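Local atomic coordinates of nitroreductase family protein (Sphingopyxis sp., PDB entry 7DP1), a protein that uses a bound flavin mononucleotide, with NADPH as reductant, to reduce nitro groups, probably including those of dinitroaniline herbicides. Residues A[22-27]-A[169-174]; A[135-140]-A[200-205]. The protein carries 1 engineered substitution. One frame throughout, in Å; residues are numbered along the deposited sequence.

Interaction 1: residues A[22-27]-A[169-174]. With FMN (flavin mononucleotide), chain C.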
# COMPACT_ATOMS: atom_id res chain seq x y z
N ARG A 22 -0.09 2.37 20.09
CA ARG A 22 0.41 3.65 20.61
C ARG A 22 0.85 3.53 22.06
O ARG A 22 0.75 4.49 22.84
CB ARG A 22 -0.65 4.74 20.44
CG ARG A 22 -1.02 4.94 18.97
CD ARG A 22 -2.18 5.90 18.74
NE ARG A 22 -2.46 6.03 17.30
CZ ARG A 22 -3.45 5.40 16.67
NH1 ARG A 22 -4.27 4.61 17.35
NH2 ARG A 22 -3.62 5.57 15.36
N ALA A 23 1.32 2.34 22.42
CA ALA A 23 1.99 2.12 23.70
C ALA A 23 2.85 0.87 23.65
O ALA A 23 2.33 -0.26 23.58
CB ALA A 23 0.99 2.01 24.82
N PHE A 24 4.17 1.08 23.69
CA PHE A 24 5.16 0.01 23.63
C PHE A 24 5.92 -0.17 24.94
O PHE A 24 6.20 0.80 25.64
CB PHE A 24 6.18 0.27 22.51
CG PHE A 24 5.59 0.41 21.14
CD1 PHE A 24 5.09 1.63 20.70
CD2 PHE A 24 5.55 -0.67 20.28
CE1 PHE A 24 4.56 1.75 19.43
CE2 PHE A 24 5.01 -0.55 19.01
CZ PHE A 24 4.51 0.67 18.58
N THR A 25 6.25 -1.41 25.26
CA THR A 25 7.18 -1.67 26.35
C THR A 25 8.56 -1.32 25.80
O THR A 25 8.70 -1.11 24.61
CB THR A 25 7.12 -3.14 26.81
OG1 THR A 25 7.76 -3.97 25.84
CG2 THR A 25 5.67 -3.59 26.98
N ASP A 26 9.60 -1.29 26.64
CA ASP A 26 10.93 -0.93 26.14
C ASP A 26 11.81 -2.14 25.87
O ASP A 26 13.04 -2.05 25.88
CB ASP A 26 11.63 -0.00 27.12
CG ASP A 26 11.81 -0.64 28.46
OD1 ASP A 26 11.44 -1.83 28.59
OD2 ASP A 26 12.34 0.03 29.37
N ARG A 27 11.17 -3.28 25.68
CA ARG A 27 11.88 -4.47 25.25
C ARG A 27 12.48 -4.17 23.88
O ARG A 27 11.78 -3.71 22.98
CB ARG A 27 10.91 -5.65 25.19
CG ARG A 27 11.49 -6.95 24.70
CD ARG A 27 10.41 -8.02 24.71
NE ARG A 27 10.89 -9.28 24.17
CZ ARG A 27 10.13 -10.37 24.05
NH1 ARG A 27 8.87 -10.33 24.43
NH2 ARG A 27 10.64 -11.48 23.54
N GLY A 169 5.21 -11.38 16.53
CA GLY A 169 5.02 -10.91 17.89
C GLY A 169 5.42 -9.46 18.12
O GLY A 169 5.43 -9.01 19.27
N LEU A 170 5.73 -8.73 17.06
CA LEU A 170 6.06 -7.31 17.24
C LEU A 170 4.87 -6.48 16.83
O LEU A 170 3.92 -7.00 16.22
CB LEU A 170 7.28 -6.91 16.43
CG LEU A 170 8.63 -7.50 16.86
CD1 LEU A 170 9.61 -7.42 15.72
CD2 LEU A 170 9.19 -6.77 18.09
N ALA A 171 4.92 -5.18 17.10
CA ALA A 171 3.81 -4.32 16.75
C ALA A 171 4.35 -3.08 16.09
O ALA A 171 5.57 -2.84 16.12
CB ALA A 171 2.98 -3.97 17.97
N SER A 172 3.46 -2.28 15.52
CA SER A 172 3.88 -1.03 14.93
C SER A 172 2.80 0.04 14.89
O SER A 172 1.62 -0.22 15.13
CB SER A 172 4.43 -1.28 13.53
OG SER A 172 3.37 -1.56 12.63
N CYS A 173 3.24 1.25 14.59
CA CYS A 173 2.35 2.36 14.32
C CYS A 173 2.88 3.09 13.11
O CYS A 173 3.94 3.70 13.18
CB CYS A 173 2.29 3.32 15.52
SG CYS A 173 0.93 4.53 15.36
N PRO A 174 2.15 3.03 11.98
CA PRO A 174 2.53 3.90 10.86
C PRO A 174 2.29 5.35 11.27
O PRO A 174 1.33 5.62 11.98
CB PRO A 174 1.59 3.45 9.73
CG PRO A 174 0.43 2.81 10.44
CD PRO A 174 0.95 2.21 11.69
N1 FMN C . -1.68 7.19 13.63
C2 FMN C . -1.24 8.17 14.49
O2 FMN C . -1.62 8.19 15.65
N3 FMN C . -0.36 9.14 14.07
C4 FMN C . 0.10 9.15 12.77
O4 FMN C . 0.90 10.03 12.41
C4A FMN C . -0.36 8.17 11.89
N5 FMN C . 0.06 8.15 10.59
C5A FMN C . -0.36 7.17 9.71
C6 FMN C . 0.11 7.18 8.40
C7 FMN C . -0.31 6.21 7.51
C7M FMN C . 0.19 6.20 6.10
C8 FMN C . -1.20 5.23 7.92
C8M FMN C . -1.60 4.19 6.91
C9 FMN C . -1.68 5.21 9.23
C9A FMN C . -1.26 6.19 10.14
N10 FMN C . -1.71 6.21 11.45
C10 FMN C . -1.26 7.19 12.32
C1' FMN C . -2.64 5.17 11.98
C2' FMN C . -4.10 5.34 11.56
O2' FMN C . -4.71 6.32 12.37
C3' FMN C . -4.81 4.01 11.76
O3' FMN C . -4.31 3.14 10.76
C4' FMN C . -6.32 4.07 11.61
O4' FMN C . -6.95 4.84 12.61
C5' FMN C . -6.85 2.66 11.73
O5' FMN C . -6.50 2.18 13.00
P FMN C . -5.74 0.76 13.06
O1P FMN C . -5.23 0.55 14.46
O2P FMN C . -6.71 -0.33 12.66
O3P FMN C . -4.59 0.79 12.07
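Arg22 and Cys173 meet beside the pyrimidine end of the flavin, where an extended arginine passes along strand 171-175 before it reaches the cofactor. From CB the chain leaves with CG anti to the carbonyl carbon (chi1 -60°), and Arg22 CG lies 4.1 Å from Cys173 SG. With chi2 and chi3 both near 180° the chain runs extended from CG to NE; CD reaches to 3.9 Å from FMN O2, and Arg22 NE donates to FMN O2 at 2.8 Å. At the tip Arg22 NH2 gives an almost straight bond to FMN N1, 3.1 Å long with an N-H...N angle of 173°, and a weak second one to O2. N1 lies in the guanidinium plane, at its edge, so two neighbouring acceptors fix the rotation of the group. Shortened to an alanine, this position would probably leave FMN N1 and O2 without their guanidinium donors and Cys173 SG without its CG neighbour.

Further along, Phe24 turns its ring edge to the strand: Phe24 CE2 is 3.7 Å from Ala171 O and 4.1 Å from Ala171 CB, while CZ approaches Ser172 CA. Pro174 lays its ring against the flavin, Pro174 CG 3.4 Å from FMN C9. Arg22 and Pro174 thus belong to one FMN pocket, completed in part by Asn128 and Glu176. A cationic group at N1 and O2 is likely to stabilise the negative charge that gathers there in the reduced flavin, as in related flavoenzymes.

Interaction 2: residues A[135-140]-A[200-205]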
# COMPACT_ATOMS: atom_id res chain seq x y z
N PRO A 135 11.11 1.57 20.58
CA PRO A 135 12.58 1.58 20.58
C PRO A 135 13.19 1.75 19.19
O PRO A 135 14.36 2.13 19.08
CB PRO A 135 12.93 0.20 21.15
CG PRO A 135 11.78 -0.65 20.75
CD PRO A 135 10.56 0.23 20.84
N VAL A 136 12.41 1.47 18.15
CA VAL A 136 12.89 1.49 16.77
C VAL A 136 11.96 2.35 15.92
O VAL A 136 10.75 2.32 16.10
CB VAL A 136 12.95 0.05 16.18
CG1 VAL A 136 13.11 0.07 14.66
CG2 VAL A 136 14.08 -0.77 16.85
N MET A 137 12.53 3.14 15.02
CA MET A 137 11.70 3.92 14.10
C MET A 137 12.20 3.76 12.66
O MET A 137 13.38 3.99 12.38
CB MET A 137 11.69 5.41 14.48
CG MET A 137 11.00 6.31 13.46
SD MET A 137 9.20 6.03 13.38
CE MET A 137 8.80 6.37 15.11
N LEU A 138 11.30 3.34 11.78
CA LEU A 138 11.59 3.21 10.35
C LEU A 138 11.04 4.39 9.60
O LEU A 138 9.84 4.68 9.68
CB LEU A 138 10.99 1.92 9.78
CG LEU A 138 11.08 1.67 8.27
CD1 LEU A 138 11.26 0.19 8.01
CD2 LEU A 138 9.83 2.16 7.55
N PHE A 139 11.89 5.03 8.82
CA PHE A 139 11.46 6.13 7.98
C PHE A 139 11.45 5.65 6.54
O PHE A 139 12.50 5.28 5.98
CB PHE A 139 12.35 7.34 8.15
CG PHE A 139 12.18 8.04 9.46
CD1 PHE A 139 11.06 8.81 9.70
CD2 PHE A 139 13.14 7.92 10.46
CE1 PHE A 139 10.88 9.45 10.92
CE2 PHE A 139 12.98 8.56 11.68
CZ PHE A 139 11.85 9.34 11.91
N LEU A 140 10.26 5.66 5.97
CA LEU A 140 10.04 5.17 4.61
C LEU A 140 10.10 6.33 3.66
O LEU A 140 9.36 7.30 3.81
CB LEU A 140 8.68 4.43 4.52
CG LEU A 140 8.11 4.05 3.15
CD1 LEU A 140 9.13 3.32 2.30
CD2 LEU A 140 6.83 3.18 3.33
N GLY A 200 6.75 7.66 8.85
CA GLY A 200 7.52 6.86 9.78
C GLY A 200 6.73 5.60 10.09
O GLY A 200 5.54 5.52 9.76
N LEU A 201 7.40 4.60 10.66
CA LEU A 201 6.73 3.42 11.21
C LEU A 201 7.36 3.12 12.57
O LEU A 201 8.52 2.70 12.66
CB LEU A 201 6.83 2.21 10.27
CG LEU A 201 6.19 0.87 10.70
CD1 LEU A 201 4.64 0.89 10.58
CD2 LEU A 201 6.79 -0.35 9.96
N ALA A 202 6.66 3.44 13.65
CA ALA A 202 7.18 3.13 14.98
C ALA A 202 7.13 1.62 15.14
O ALA A 202 6.13 1.00 14.79
CB ALA A 202 6.37 3.82 16.04
N ILE A 203 8.20 1.02 15.67
CA ILE A 203 8.30 -0.43 15.81
C ILE A 203 8.71 -0.88 17.20
O ILE A 203 9.67 -0.34 17.76
CB ILE A 203 9.31 -1.03 14.80
CG1 ILE A 203 8.79 -0.89 13.37
CG2 ILE A 203 9.53 -2.51 15.06
CD1 ILE A 203 9.75 -1.41 12.33
N GLY A 204 8.02 -1.88 17.75
CA GLY A 204 8.37 -2.42 19.06
C GLY A 204 7.42 -3.48 19.56
O GLY A 204 6.58 -3.99 18.80
N HIS A 205 7.56 -3.81 20.84
CA HIS A 205 6.71 -4.79 21.50
C HIS A 205 5.53 -4.06 22.12
O HIS A 205 5.71 -3.13 22.91
CB HIS A 205 7.50 -5.54 22.57
CG HIS A 205 8.61 -6.39 22.03
ND1 HIS A 205 8.45 -7.72 21.72
CD2 HIS A 205 9.91 -6.10 21.75
CE1 HIS A 205 9.60 -8.22 21.28
NE2 HIS A 205 10.49 -7.25 21.29
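In the central antiparallel sheet of the nitroreductase fold, strands 136-143 and 195-204 run side by side, and Val136 to Phe139 pair with Ile203 to Gly200. The short strand axes come within 4.5 Å at 160°. Val136 with Ile203 and Leu138 with Leu201 are hydrogen-bonded pairs; Leu138 N to Leu201 O is nearly straight at 177°, whereas Val136 N to Ile203 O is weak at 3.3 Å.

On the face of Met137 and Ala202, the methionine leaves anti to its nitrogen (chi1 172°) and then bends at chi2 and chi3, bringing Met137 CE to 3.6 Å from Ala202 CB and Met137 SD to 3.5 Å from Leu201 O. Met137 CG also rests over one face of the Phe139 ring, 3.4 Å above the plane and offset toward the rim. Gly200 CA lies 4.0 Å from Phe139 CD1, and a CB on Gly200 would sit tightly against Met137 SD. On the other face, Val136 CG1 packs on Ile203 CB and Leu138 CD2 on Leu201 CB.

Helix 148-167 covers this second face, with Trp157 against Leu138 and Met162 against Leu201, while Trp178 meets Phe139 edge-to-face on the first. Strands 54-59 and 171-175 flank the pair.

How the interactions relate
Interactions 1 and 2 meet at one sheet, their centres about 8 Å apart. Strand 195-204 joins them: its residues 200-205 pair with 135-140 in interaction 2 and, along their other edge, with 169-174 of interaction 1. Ala171 N lies 2.7 Å from Gly204 O and Cys173 O 2.8 Å from Ala202 N, both probable hydrogen bonds. The loop 22-27 also returns to this strand end, with Arg27 O 3.3 Å from His205 CD2. The cofactor is held directly in interaction 1, whereas no residue of interaction 2 belongs to the FMN pocket. Segment 135-140 is thus separated by strand 195-204 from strand 171-175, whose Pro174 meets the flavin.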